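Local atomic coordinates of F5/8 type C domain protein (Bacteroides ovatus, PDB entry 4ZRX), a protein that is a putative alpha-L-fucosidase, probably hydrolysing fucosides, and carries an F5/8 type C domain that may bind carbohydrate. Residues V289-G294 against E339-R344; A484-T489 against A570-V575; F501-S506 against S539-N544; F520-D525 against K530-S535. All blocks are in the same frame, centred on the assembly; numbering follows the deposited sequence.

Contact 1: residues V289-G294 against E339-R344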
loop_
_atom_site.group_PDB
_atom_site.type_symbol
_atom_site.label_atom_id
_atom_site.label_comp_id
_atom_site.label_asym_id
_atom_site.label_seq_id
_atom_site.Cartn_x
_atom_site.Cartn_y
_atom_site.Cartn_z
ATOM N N VAL A 289 -3.980 0.305 0.191
ATOM C CA VAL A 289 -3.578 -0.442 -0.982
ATOM C C VAL A 289 -4.305 -1.728 -1.002
ATOM O O VAL A 289 -4.646 -2.263 0.065
ATOM C CB VAL A 289 -2.021 -0.612 -1.009
ATOM C CG1 VAL A 289 -1.536 -1.384 0.197
ATOM C CG2 VAL A 289 -1.535 -1.242 -2.280
ATOM N N SER A 290 -4.520 -2.275 -2.185
ATOM C CA SER A 290 -5.157 -3.579 -2.262
ATOM C C SER A 290 -4.176 -4.737 -2.404
ATOM O O SER A 290 -3.095 -4.590 -2.934
ATOM C CB SER A 290 -6.161 -3.577 -3.433
ATOM O OG SER A 290 -6.885 -4.793 -3.526
ATOM N N ILE A 291 -4.545 -5.864 -1.849
ATOM C CA ILE A 291 -3.809 -7.135 -2.063
ATOM C C ILE A 291 -3.835 -7.629 -3.492
ATOM O O ILE A 291 -2.990 -8.493 -3.876
ATOM C CB ILE A 291 -4.242 -8.222 -1.064
ATOM C CG1 ILE A 291 -3.074 -9.157 -0.789
ATOM C CG2 ILE A 291 -5.513 -8.937 -1.549
ATOM C CD1 ILE A 291 -3.391 -10.259 0.282
ATOM N N ARG A 292 -4.788 -7.110 -4.266
ATOM C CA ARG A 292 -4.964 -7.448 -5.681
ATOM C C ARG A 292 -4.834 -6.185 -6.507
ATOM O O ARG A 292 -4.782 -5.091 -5.950
ATOM C CB ARG A 292 -6.360 -8.049 -5.897
ATOM C CG ARG A 292 -6.515 -9.473 -5.355
ATOM C CD ARG A 292 -7.892 -9.802 -4.803
ATOM N NE ARG A 292 -7.987 -11.242 -4.601
ATOM C CZ ARG A 292 -8.364 -12.122 -5.529
ATOM N NH1 ARG A 292 -8.840 -11.764 -6.722
ATOM N NH2 ARG A 292 -8.350 -13.397 -5.206
ATOM N N PRO A 293 -4.854 -6.291 -7.835
ATOM C CA PRO A 293 -4.778 -5.038 -8.619
ATOM C C PRO A 293 -5.994 -4.118 -8.403
ATOM O O PRO A 293 -5.820 -2.907 -8.268
ATOM C CB PRO A 293 -4.720 -5.536 -10.054
ATOM C CG PRO A 293 -4.031 -6.825 -9.947
ATOM C CD PRO A 293 -4.574 -7.459 -8.684
ATOM N N GLY A 294 -7.188 -4.696 -8.353
ATOM C CA GLY A 294 -8.409 -3.960 -8.096
ATOM C C GLY A 294 -8.791 -4.009 -6.594
ATOM O O GLY A 294 -8.230 -4.781 -5.834
ATOM N N GLU A 339 -9.146 -18.300 -1.178
ATOM C CA GLU A 339 -8.074 -19.154 -0.701
ATOM C C GLU A 339 -6.684 -18.605 -0.946
ATOM O O GLU A 339 -5.764 -18.764 -0.102
ATOM C CB GLU A 339 -8.174 -20.472 -1.465
ATOM C CG GLU A 339 -9.405 -21.376 -1.047
ATOM C CD GLU A 339 -10.773 -21.023 -1.742
ATOM O OE1 GLU A 339 -10.872 -20.105 -2.593
ATOM O OE2 GLU A 339 -11.776 -21.738 -1.435
ATOM N N ALA A 340 -6.493 -18.033 -2.141
ATOM C CA ALA A 340 -5.210 -17.464 -2.513
ATOM C C ALA A 340 -4.826 -16.326 -1.538
ATOM O O ALA A 340 -3.696 -16.283 -1.075
ATOM C CB ALA A 340 -5.190 -16.929 -3.976
ATOM N N ASP A 341 -5.771 -15.431 -1.283
ATOM C CA ASP A 341 -5.581 -14.286 -0.329
ATOM C C ASP A 341 -5.279 -14.828 1.071
ATOM O O ASP A 341 -4.382 -14.323 1.743
ATOM C CB ASP A 341 -6.794 -13.391 -0.299
ATOM C CG ASP A 341 -7.308 -12.974 -1.748
ATOM O OD1 ASP A 341 -7.366 -13.814 -2.717
ATOM O OD2 ASP A 341 -7.653 -11.787 -1.913
ATOM N N ILE A 342 -6.001 -15.869 1.505
ATOM C CA ILE A 342 -5.768 -16.462 2.821
ATOM C C ILE A 342 -4.326 -16.946 2.951
ATOM O O ILE A 342 -3.628 -16.630 3.922
ATOM C CB ILE A 342 -6.739 -17.600 3.119
ATOM C CG1 ILE A 342 -8.176 -17.087 3.294
ATOM C CG2 ILE A 342 -6.283 -18.348 4.369
ATOM C CD1 ILE A 342 -9.235 -18.158 3.259
ATOM N N LYS A 343 -3.874 -17.689 1.956
ATOM C CA LYS A 343 -2.552 -18.255 2.018
ATOM C C LYS A 343 -1.504 -17.139 2.058
ATOM O O LYS A 343 -0.536 -17.232 2.809
ATOM C CB LYS A 343 -2.300 -19.157 0.821
ATOM C CG LYS A 343 -1.035 -19.973 0.907
ATOM C CD LYS A 343 -0.940 -20.901 -0.268
ATOM C CE LYS A 343 0.368 -21.651 -0.212
ATOM N NZ LYS A 343 0.317 -22.804 -1.097
ATOM N N ARG A 344 -1.682 -16.129 1.223
ATOM C CA ARG A 344 -0.734 -15.039 1.168
ATOM C C ARG A 344 -0.736 -14.175 2.472
ATOM O O ARG A 344 0.341 -13.743 2.936
ATOM C CB ARG A 344 -0.972 -14.177 -0.076
ATOM C CG ARG A 344 -0.016 -13.034 -0.209
ATOM C CD ARG A 344 1.477 -13.421 -0.316
ATOM N NE ARG A 344 1.693 -14.671 -1.023
ATOM C CZ ARG A 344 1.531 -14.850 -2.326
ATOM N NH1 ARG A 344 1.133 -13.866 -3.136
ATOM N NH2 ARG A 344 1.761 -16.080 -2.833
#
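Arg292 reaches from the turn after strand 279-290 to Asp341 in the first turn of helix 339-356, so a side-on salt bridge ties a strand end to a helix of the alpha-L-fucosidase region, which belongs to the TIM-barrel clan. The arginine leaves its CB with CG beside the backbone N (chi1 -73°), and a bend at chi2 then swings the chain toward the helix. CD is the first atom to arrive, 3.5 Å from Asp341 OD2. Arg292 NE donates to that same Asp341 OD2 at 2.8 Å, and NH2 donates to Asp341 OD1 at 2.7 Å with an N-H...O angle of 167°. This is a two-nitrogen grip. Guanidinium and carboxylate lie 18° apart, nearly coplanar, and both oxygens offer their syn lone pairs. Two bonds thus fix the rotation of the carboxylate, and NH2 also pairs with Asp302, which probably spreads the buried charge. At the start of the turn, Ser290 OG accepts the backbone N-H of Arg292 in an ST turn and donates to Gly294 O, bracing the loop from which the arginine starts. Ile291 packs beside the ion pair, its CG2 3.6 Å from Asp341 OD2.

Contact 2: residues A484-T489 against A570-V575. With EDO (1,2-ethanediol), chain E.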
loop_
_atom_site.group_PDB
_atom_site.type_symbol
_atom_site.label_atom_id
_atom_site.label_comp_id
_atom_site.label_asym_id
_atom_site.label_seq_id
_atom_site.Cartn_x
_atom_site.Cartn_y
_atom_site.Cartn_z
ATOM N N ALA A 484 27.253 -17.157 -22.633
ATOM C CA ALA A 484 27.891 -16.013 -23.290
ATOM C C ALA A 484 26.849 -14.925 -23.468
ATOM O O ALA A 484 25.664 -15.226 -23.646
ATOM C CB ALA A 484 28.490 -16.413 -24.623
ATOM N N ALA A 485 27.276 -13.670 -23.357
ATOM C CA ALA A 485 26.328 -12.547 -23.364
ATOM C C ALA A 485 25.982 -12.105 -24.807
ATOM O O ALA A 485 24.863 -11.634 -25.061
ATOM C CB ALA A 485 26.842 -11.372 -22.529
ATOM N N SER A 486 26.939 -12.271 -25.732
ATOM C CA SER A 486 26.797 -11.760 -27.086
ATOM C C SER A 486 27.652 -12.555 -28.091
ATOM O O SER A 486 28.862 -12.352 -28.146
ATOM C CB SER A 486 27.203 -10.297 -27.125
ATOM O OG SER A 486 26.941 -9.760 -28.410
ATOM N N PRO A 487 27.065 -13.443 -28.899
ATOM C CA PRO A 487 25.630 -13.670 -28.985
ATOM C C PRO A 487 25.117 -14.403 -27.744
ATOM O O PRO A 487 25.781 -15.316 -27.197
ATOM C CB PRO A 487 25.471 -14.552 -30.254
ATOM C CG PRO A 487 26.882 -15.087 -30.579
ATOM C CD PRO A 487 27.841 -14.110 -29.966
ATOM N N LEU A 488 23.956 -13.966 -27.260
ATOM C CA LEU A 488 23.348 -14.606 -26.115
ATOM C C LEU A 488 23.352 -16.122 -26.309
ATOM O O LEU A 488 22.758 -16.605 -27.260
ATOM C CB LEU A 488 21.916 -14.102 -25.947
ATOM C CG LEU A 488 21.223 -14.691 -24.732
ATOM C CD1 LEU A 488 21.924 -14.358 -23.373
ATOM C CD2 LEU A 488 19.825 -14.107 -24.758
ATOM N N THR A 489 24.046 -16.837 -25.424
ATOM C CA THR A 489 24.139 -18.281 -25.457
ATOM C C THR A 489 23.776 -18.846 -24.092
ATOM O O THR A 489 24.285 -18.385 -23.045
ATOM C CB THR A 489 25.597 -18.712 -25.903
ATOM O OG1 THR A 489 25.991 -18.032 -27.109
ATOM C CG2 THR A 489 25.705 -20.219 -26.120
ATOM N N ALA A 570 20.701 -2.257 -37.988
ATOM C CA ALA A 570 21.794 -3.180 -38.385
ATOM C C ALA A 570 23.064 -3.125 -37.508
ATOM O O ALA A 570 24.150 -3.440 -37.982
ATOM C CB ALA A 570 22.158 -2.988 -39.862
ATOM N N THR A 571 22.927 -2.718 -36.245
ATOM C CA THR A 571 23.977 -2.919 -35.243
ATOM C C THR A 571 23.772 -4.274 -34.544
ATOM O O THR A 571 22.751 -4.938 -34.735
ATOM C CB THR A 571 23.967 -1.795 -34.178
ATOM O OG1 THR A 571 22.633 -1.617 -33.678
ATOM C CG2 THR A 571 24.475 -0.467 -34.760
ATOM N N VAL A 572 24.728 -4.671 -33.714
ATOM C CA VAL A 572 24.594 -5.878 -32.914
ATOM C C VAL A 572 23.533 -5.681 -31.808
ATOM O O VAL A 572 23.617 -4.763 -31.007
ATOM C CB VAL A 572 25.911 -6.270 -32.285
ATOM C CG1 VAL A 572 25.714 -7.457 -31.324
ATOM C CG2 VAL A 572 26.945 -6.581 -33.383
ATOM N N ALA A 573 22.539 -6.558 -31.761
ATOM C CA ALA A 573 21.498 -6.450 -30.735
ATOM C C ALA A 573 22.019 -6.876 -29.381
ATOM O O ALA A 573 22.993 -7.619 -29.286
ATOM C CB ALA A 573 20.265 -7.291 -31.108
ATOM N N LYS A 574 21.371 -6.378 -28.338
ATOM C CA LYS A 574 21.578 -6.859 -26.997
ATOM C C LYS A 574 20.316 -7.538 -26.523
ATOM O O LYS A 574 19.222 -6.908 -26.430
ATOM C CB LYS A 574 21.881 -5.709 -26.036
ATOM C CG LYS A 574 23.237 -5.046 -26.281
ATOM C CD LYS A 574 23.484 -3.956 -25.235
ATOM C CE LYS A 574 24.936 -3.521 -25.177
ATOM N NZ LYS A 574 25.345 -2.817 -26.417
ATOM N N VAL A 575 20.493 -8.782 -26.126
ATOM C CA VAL A 575 19.396 -9.602 -25.639
ATOM C C VAL A 575 19.788 -10.177 -24.279
ATOM O O VAL A 575 20.911 -10.621 -24.109
ATOM C CB VAL A 575 19.095 -10.720 -26.696
ATOM C CG1 VAL A 575 17.881 -11.558 -26.294
ATOM C CG2 VAL A 575 18.790 -10.068 -28.031
HETATM C C1 EDO E . 22.276 -10.961 -29.649
HETATM O O1 EDO E . 22.476 -12.176 -28.918
HETATM C C2 EDO E . 23.539 -10.531 -30.390
HETATM O O2 EDO E . 23.882 -11.537 -31.345
HETATM O O HOH W 1 23.223 -10.752 -23.077
HETATM O O HOH W 2 23.189 -9.835 -26.310
HETATM O O HOH W 3 25.091 -8.029 -27.760
#
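The flat groups where Ala485 meets Val575 are peptide planes rather than rings, and their two carbonyl oxygens stand 4.2 Å apart, Ala485 O to Val575 O. Ala485 belongs to the beta hairpin of strands 481-485 and 488-492 in the F5/8 type C domain, whose turn contains a cis peptide before Pro487, with the geometry of a type VI turn. The segment 570-575 is an irregular loop that runs past this turn, and much of the polar contact is made through water. Water 2 lies 2.8 Å from Ala485 O and accepts from Val575 N at 2.9 Å. Water 3 joins Ser486 OG to Ala573 O, donating to Ala573 O across 2.6 Å. Ser486 OG, anti to its own N (chi1 -174°), also approaches Val572 CG1, at 3.9 Å. A molecule of 1,2-ethanediol, probably from the crystallisation liquor, touches both turn and loop: Leu488 N donates to its O1 at 2.9 Å and 161°, and Leu563 and Ala565 on strand 560-566 bind it too. The direct apolar contact is between Leu488 and Val575, whose side chains meet at about a right angle, and both also pack on Ile580 of strand 580-584. Leu488 CD2 comes within 3.6 Å of Val575 CG1.

Contact 3: residues F501-S506 against S539-N544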
loop_
_atom_site.group_PDB
_atom_site.type_symbol
_atom_site.label_atom_id
_atom_site.label_comp_id
_atom_site.label_asym_id
_atom_site.label_seq_id
_atom_site.Cartn_x
_atom_site.Cartn_y
_atom_site.Cartn_z
ATOM N N PHE A 501 10.771 -20.945 -29.706
ATOM C CA PHE A 501 11.356 -19.992 -28.782
ATOM C C PHE A 501 10.591 -18.689 -28.951
ATOM O O PHE A 501 9.927 -18.447 -29.966
ATOM C CB PHE A 501 12.871 -19.781 -28.945
ATOM C CG PHE A 501 13.275 -18.749 -29.985
ATOM C CD1 PHE A 501 13.267 -19.061 -31.338
ATOM C CD2 PHE A 501 13.686 -17.501 -29.619
ATOM C CE1 PHE A 501 13.645 -18.155 -32.295
ATOM C CE2 PHE A 501 14.074 -16.568 -30.599
ATOM C CZ PHE A 501 14.050 -16.927 -31.945
ATOM N N THR A 502 10.675 -17.861 -27.926
ATOM C CA THR A 502 10.022 -16.562 -27.945
ATOM C C THR A 502 11.061 -15.499 -27.606
ATOM O O THR A 502 11.985 -15.730 -26.767
ATOM C CB THR A 502 8.920 -16.572 -26.914
ATOM O OG1 THR A 502 7.907 -17.471 -27.382
ATOM C CG2 THR A 502 8.311 -15.179 -26.687
ATOM N N TYR A 503 10.973 -14.383 -28.306
ATOM C CA TYR A 503 11.762 -13.215 -27.936
ATOM C C TYR A 503 10.763 -12.201 -27.379
ATOM O O TYR A 503 9.795 -11.853 -28.086
ATOM C CB TYR A 503 12.480 -12.662 -29.161
ATOM C CG TYR A 503 13.112 -11.280 -28.901
ATOM C CD1 TYR A 503 13.935 -11.051 -27.781
ATOM C CD2 TYR A 503 12.914 -10.235 -29.789
ATOM C CE1 TYR A 503 14.523 -9.780 -27.548
ATOM C CE2 TYR A 503 13.531 -8.997 -29.608
ATOM C CZ TYR A 503 14.330 -8.776 -28.494
ATOM O OH TYR A 503 14.880 -7.524 -28.344
ATOM N N ALA A 504 10.994 -11.734 -26.142
ATOM C CA ALA A 504 10.081 -10.804 -25.445
ATOM C C ALA A 504 10.913 -9.642 -24.956
ATOM O O ALA A 504 11.463 -9.704 -23.871
ATOM C CB ALA A 504 9.398 -11.482 -24.260
ATOM N N PRO A 505 11.021 -8.567 -25.759
ATOM C CA PRO A 505 11.699 -7.356 -25.303
ATOM C C PRO A 505 11.276 -6.971 -23.869
ATOM O O PRO A 505 10.084 -6.959 -23.568
ATOM C CB PRO A 505 11.228 -6.302 -26.305
ATOM C CG PRO A 505 11.080 -7.085 -27.544
ATOM C CD PRO A 505 10.533 -8.422 -27.135
ATOM N N SER A 506 12.265 -6.704 -23.018
ATOM C CA SER A 506 12.046 -6.336 -21.617
ATOM C C SER A 506 11.000 -5.220 -21.496
ATOM O O SER A 506 11.073 -4.220 -22.231
ATOM C CB SER A 506 13.351 -5.873 -21.000
ATOM O OG SER A 506 13.099 -5.437 -19.669
ATOM N N SER A 539 9.206 -9.618 -37.290
ATOM C CA SER A 539 8.592 -8.596 -38.117
ATOM C C SER A 539 7.789 -7.619 -37.258
ATOM O O SER A 539 7.072 -8.044 -36.341
ATOM C CB SER A 539 7.718 -9.205 -39.201
ATOM O OG SER A 539 8.578 -9.892 -40.107
ATOM N N ASN A 540 8.003 -6.339 -37.547
ATOM C CA ASN A 540 7.299 -5.218 -36.925
ATOM C C ASN A 540 7.590 -5.007 -35.442
ATOM O O ASN A 540 6.892 -4.228 -34.764
ATOM C CB ASN A 540 5.788 -5.363 -37.162
ATOM C CG ASN A 540 5.044 -4.039 -37.064
ATOM O OD1 ASN A 540 5.472 -2.989 -37.588
ATOM N ND2 ASN A 540 3.896 -4.089 -36.387
ATOM N N ILE A 541 8.641 -5.659 -34.924
ATOM C CA ILE A 541 8.893 -5.603 -33.465
ATOM C C ILE A 541 9.194 -4.188 -32.967
ATOM O O ILE A 541 8.871 -3.849 -31.842
ATOM C CB ILE A 541 9.992 -6.577 -33.053
ATOM C CG1 ILE A 541 9.822 -6.914 -31.554
ATOM C CG2 ILE A 541 11.382 -6.055 -33.506
ATOM C CD1 ILE A 541 10.238 -8.268 -31.239
HETATM N N MSE A 542 9.777 -3.368 -33.836
HETATM C CA MSE A 542 10.146 -2.005 -33.521
HETATM C C MSE A 542 8.924 -1.090 -33.459
HETATM O O MSE A 542 9.041 0.016 -32.995
HETATM C CB MSE A 542 11.222 -1.474 -34.508
HETATM C CG MSE A 542 10.716 -1.027 -35.878
HETATM SE SE MSE A 542 10.180 -2.512 -37.087
HETATM C CE MSE A 542 11.720 -2.296 -38.362
ATOM N N HIS A 543 7.769 -1.555 -33.934
ATOM C CA HIS A 543 6.492 -0.886 -33.726
ATOM C C HIS A 543 5.540 -1.661 -32.801
ATOM O O HIS A 543 4.482 -1.167 -32.471
ATOM C CB HIS A 543 5.817 -0.673 -35.087
ATOM C CG HIS A 543 6.685 0.049 -36.070
ATOM N ND1 HIS A 543 7.129 1.335 -35.852
ATOM C CD2 HIS A 543 7.221 -0.340 -37.256
ATOM C CE1 HIS A 543 7.879 1.718 -36.872
ATOM N NE2 HIS A 543 7.942 0.726 -37.743
ATOM N N ASN A 544 5.884 -2.887 -32.427
ATOM C CA ASN A 544 5.060 -3.721 -31.566
ATOM C C ASN A 544 5.969 -4.659 -30.754
ATOM O O ASN A 544 6.311 -5.780 -31.212
ATOM C CB ASN A 544 4.054 -4.537 -32.377
ATOM C CG ASN A 544 3.202 -5.475 -31.466
ATOM O OD1 ASN A 544 3.337 -5.462 -30.246
ATOM N ND2 ASN A 544 2.389 -6.298 -32.059
#
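The hydroxyl of Tyr503, whose ring packs against Ile541, is hydrogen-bonded to the backbone N of Ala515, and this bond pins the far end of the ring. In the loop 539-544, Asn540 O accepts from His543 N at 2.9 Å and, more weakly, from Asn544 N, drawing the chain into a tight turn that starts just before Ile541 and presents it to the strand. The contact itself is apolar and rests on one methyl group. Ile541 CD1 lies 3.6 Å from Tyr503 CD2 and 3.7 Å from Tyr503 CE2. Ile541 CD1 also reaches Pro505 CG at 4.0 Å, the two side chains meeting tip to tip. The chain puts it there because CG1 of Ile541 stands opposite the backbone N (chi1 -157°), extending toward the strand end. Pro505 closes back over the tyrosine as well, with its CD 3.8 Å above the centre of the Tyr503 ring, so the proline covers one face while the isoleucine methyl meets the ring obliquely. Phe538 meets the same ring with the planes at about 35°, and Met514 touches both Tyr503 and Pro505. Such a buried cluster, where a loop folds over the end of strand 495-503, belongs to the beta-sandwich of the F5/8 type C domain.

Contact 4: residues F520-D525 against K530-S535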
loop_
_atom_site.group_PDB
_atom_site.type_symbol
_atom_site.label_atom_id
_atom_site.label_comp_id
_atom_site.label_asym_id
_atom_site.label_seq_id
_atom_site.Cartn_x
_atom_site.Cartn_y
_atom_site.Cartn_z
ATOM N N PHE A 520 18.709 -18.364 -35.048
ATOM C CA PHE A 520 18.598 -19.104 -33.816
ATOM C C PHE A 520 19.280 -20.445 -34.041
ATOM O O PHE A 520 19.137 -21.051 -35.129
ATOM C CB PHE A 520 17.149 -19.309 -33.484
ATOM C CG PHE A 520 16.929 -19.947 -32.161
ATOM C CD1 PHE A 520 17.009 -19.185 -30.980
ATOM C CD2 PHE A 520 16.603 -21.284 -32.070
ATOM C CE1 PHE A 520 16.797 -19.783 -29.751
ATOM C CE2 PHE A 520 16.396 -21.903 -30.845
ATOM C CZ PHE A 520 16.442 -21.136 -29.665
ATOM N N PHE A 521 20.061 -20.871 -33.050
ATOM C CA PHE A 521 20.879 -22.078 -33.156
ATOM C C PHE A 521 20.672 -22.966 -31.947
ATOM O O PHE A 521 20.396 -22.478 -30.832
ATOM C CB PHE A 521 22.368 -21.738 -33.234
ATOM C CG PHE A 521 22.771 -20.844 -34.363
ATOM C CD1 PHE A 521 22.694 -19.466 -34.249
ATOM C CD2 PHE A 521 23.304 -21.377 -35.539
ATOM C CE1 PHE A 521 23.107 -18.628 -35.281
ATOM C CE2 PHE A 521 23.725 -20.543 -36.589
ATOM C CZ PHE A 521 23.642 -19.171 -36.454
ATOM N N VAL A 522 20.880 -24.274 -32.142
ATOM C CA VAL A 522 20.802 -25.215 -31.036
ATOM C C VAL A 522 22.050 -26.119 -31.010
ATOM O O VAL A 522 22.685 -26.295 -32.026
ATOM C CB VAL A 522 19.516 -26.051 -31.080
ATOM C CG1 VAL A 522 18.323 -25.162 -30.848
ATOM C CG2 VAL A 522 19.351 -26.818 -32.426
ATOM N N SER A 523 22.377 -26.638 -29.831
ATOM C CA SER A 523 23.502 -27.566 -29.675
ATOM C C SER A 523 23.247 -28.492 -28.509
ATOM O O SER A 523 22.568 -28.131 -27.517
ATOM C CB SER A 523 24.761 -26.775 -29.404
ATOM O OG SER A 523 25.875 -27.631 -29.275
HETATM N N MSE A 524 23.790 -29.692 -28.613
HETATM C CA MSE A 524 23.783 -30.642 -27.489
HETATM C C MSE A 524 24.958 -30.465 -26.519
HETATM O O MSE A 524 24.845 -30.788 -25.313
HETATM C CB MSE A 524 23.718 -32.076 -28.021
HETATM C CG MSE A 524 22.467 -32.347 -28.875
HETATM SE SE MSE A 524 20.785 -32.184 -27.849
HETATM C CE MSE A 524 21.079 -33.653 -26.595
ATOM N N ASP A 525 26.083 -29.973 -27.044
ATOM C CA ASP A 525 27.337 -29.904 -26.300
ATOM C C ASP A 525 27.872 -28.466 -26.148
ATOM O O ASP A 525 28.878 -28.247 -25.492
ATOM C CB ASP A 525 28.391 -30.848 -26.925
ATOM C CG ASP A 525 28.760 -30.483 -28.371
ATOM O OD1 ASP A 525 28.177 -29.559 -28.988
ATOM O OD2 ASP A 525 29.655 -31.139 -28.914
ATOM N N LYS A 530 23.834 -25.956 -34.820
ATOM C CA LYS A 530 22.976 -26.091 -35.972
ATOM C C LYS A 530 21.955 -24.963 -35.979
ATOM O O LYS A 530 21.312 -24.675 -34.925
ATOM C CB LYS A 530 22.224 -27.418 -35.944
ATOM C CG LYS A 530 21.532 -27.641 -37.288
ATOM C CD LYS A 530 21.089 -29.030 -37.521
ATOM C CE LYS A 530 20.647 -29.154 -38.978
ATOM N NZ LYS A 530 19.362 -29.887 -39.008
ATOM N N GLU A 531 21.799 -24.331 -37.139
ATOM C CA GLU A 531 20.761 -23.321 -37.298
ATOM C C GLU A 531 19.374 -23.973 -37.342
ATOM O O GLU A 531 19.166 -25.035 -37.950
ATOM C CB GLU A 531 21.013 -22.465 -38.531
ATOM C CG GLU A 531 20.131 -21.217 -38.565
ATOM C CD GLU A 531 20.322 -20.366 -39.810
ATOM O OE1 GLU A 531 21.271 -20.631 -40.570
ATOM O OE2 GLU A 531 19.506 -19.432 -40.040
ATOM N N VAL A 532 18.410 -23.329 -36.689
ATOM C CA VAL A 532 17.030 -23.761 -36.736
ATOM C C VAL A 532 16.372 -22.887 -37.787
ATOM O O VAL A 532 16.425 -21.644 -37.666
ATOM C CB VAL A 532 16.316 -23.551 -35.403
ATOM C CG1 VAL A 532 14.870 -24.074 -35.459
ATOM C CG2 VAL A 532 17.063 -24.275 -34.294
ATOM N N PRO A 533 15.737 -23.513 -38.811
ATOM C CA PRO A 533 15.152 -22.676 -39.839
ATOM C C PRO A 533 14.027 -21.808 -39.298
ATOM O O PRO A 533 13.180 -22.283 -38.511
ATOM C CB PRO A 533 14.594 -23.693 -40.851
ATOM C CG PRO A 533 15.523 -24.824 -40.742
ATOM C CD PRO A 533 15.839 -24.928 -39.268
ATOM N N ALA A 534 14.017 -20.567 -39.739
ATOM C CA ALA A 534 13.002 -19.608 -39.291
ATOM C C ALA A 534 13.026 -18.438 -40.263
ATOM O O ALA A 534 13.955 -18.306 -41.072
ATOM C CB ALA A 534 13.328 -19.135 -37.874
ATOM N N SER A 535 12.034 -17.554 -40.126
ATOM C CA SER A 535 11.929 -16.410 -41.026
ATOM C C SER A 535 13.179 -15.501 -40.885
ATOM O O SER A 535 13.574 -14.843 -41.842
ATOM C CB SER A 535 10.639 -15.629 -40.773
ATOM O OG SER A 535 10.824 -14.722 -39.687
HETATM O O HOH W 4 17.388 -19.187 -37.564
#
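A beta hairpin joins strand 517-523 to strand 530-532, the latter an outermost strand of the five-stranded antiparallel sheet in the F5/8 type C domain. Val522 and Lys530 form a hydrogen-bonded pair: Val522 N donates to Lys530 O at 2.8 Å, and Lys530 N returns a bond to Val522 O at 3.0 Å. Further along, Val532 N meets Phe520 O almost straight, at 178°. Water 4 accepts from Phe520 N and donates to Val532 O at 2.6 Å. Phe521 and Glu531 make the non-hydrogen-bonded pair between these bonds. The Phe521 ring, its CG beside the backbone N (chi1 -58°), leans over the neighbouring strand and brings its CE2 to 3.8 Å from Glu531 CB. Phe520, Val522 and Val532 form an apolar cluster on the other face, where Val532 CG2 sits at the edge of the Phe520 ring, 3.8 Å from its CD2, and equally 3.8 Å from Val522 CG1; Lys530 starts on this face but its end leads away. The two faces therefore differ in chemistry: the apolar cluster continues into Val556 and Ile561, while the other sets the Phe521 ring, in cation-pi contact with Lys562, beside the aliphatic part of Glu531.

Contact 1 comes first along the chain and lies in the fucosidase region; contacts 2, 3 and 4 follow in the F5/8 type C domain, with contact 1 centred about 39, 32 and 43 Å from them respectively. The other three are nested: the loop closed by contact 2 encloses contact 3, which encloses contact 4. Contacts 2 and 4 lie about 15 Å apart between centres and reach the same five-stranded sheet, whereas strand 495-503 of contact 3 belongs to the second sheet. Val575 packs on Tyr503 and Phe501 stacks on Phe520, so packing links contact 3 to both of its neighbours, while about 19 Å separates its nearest atoms from those of contact 1.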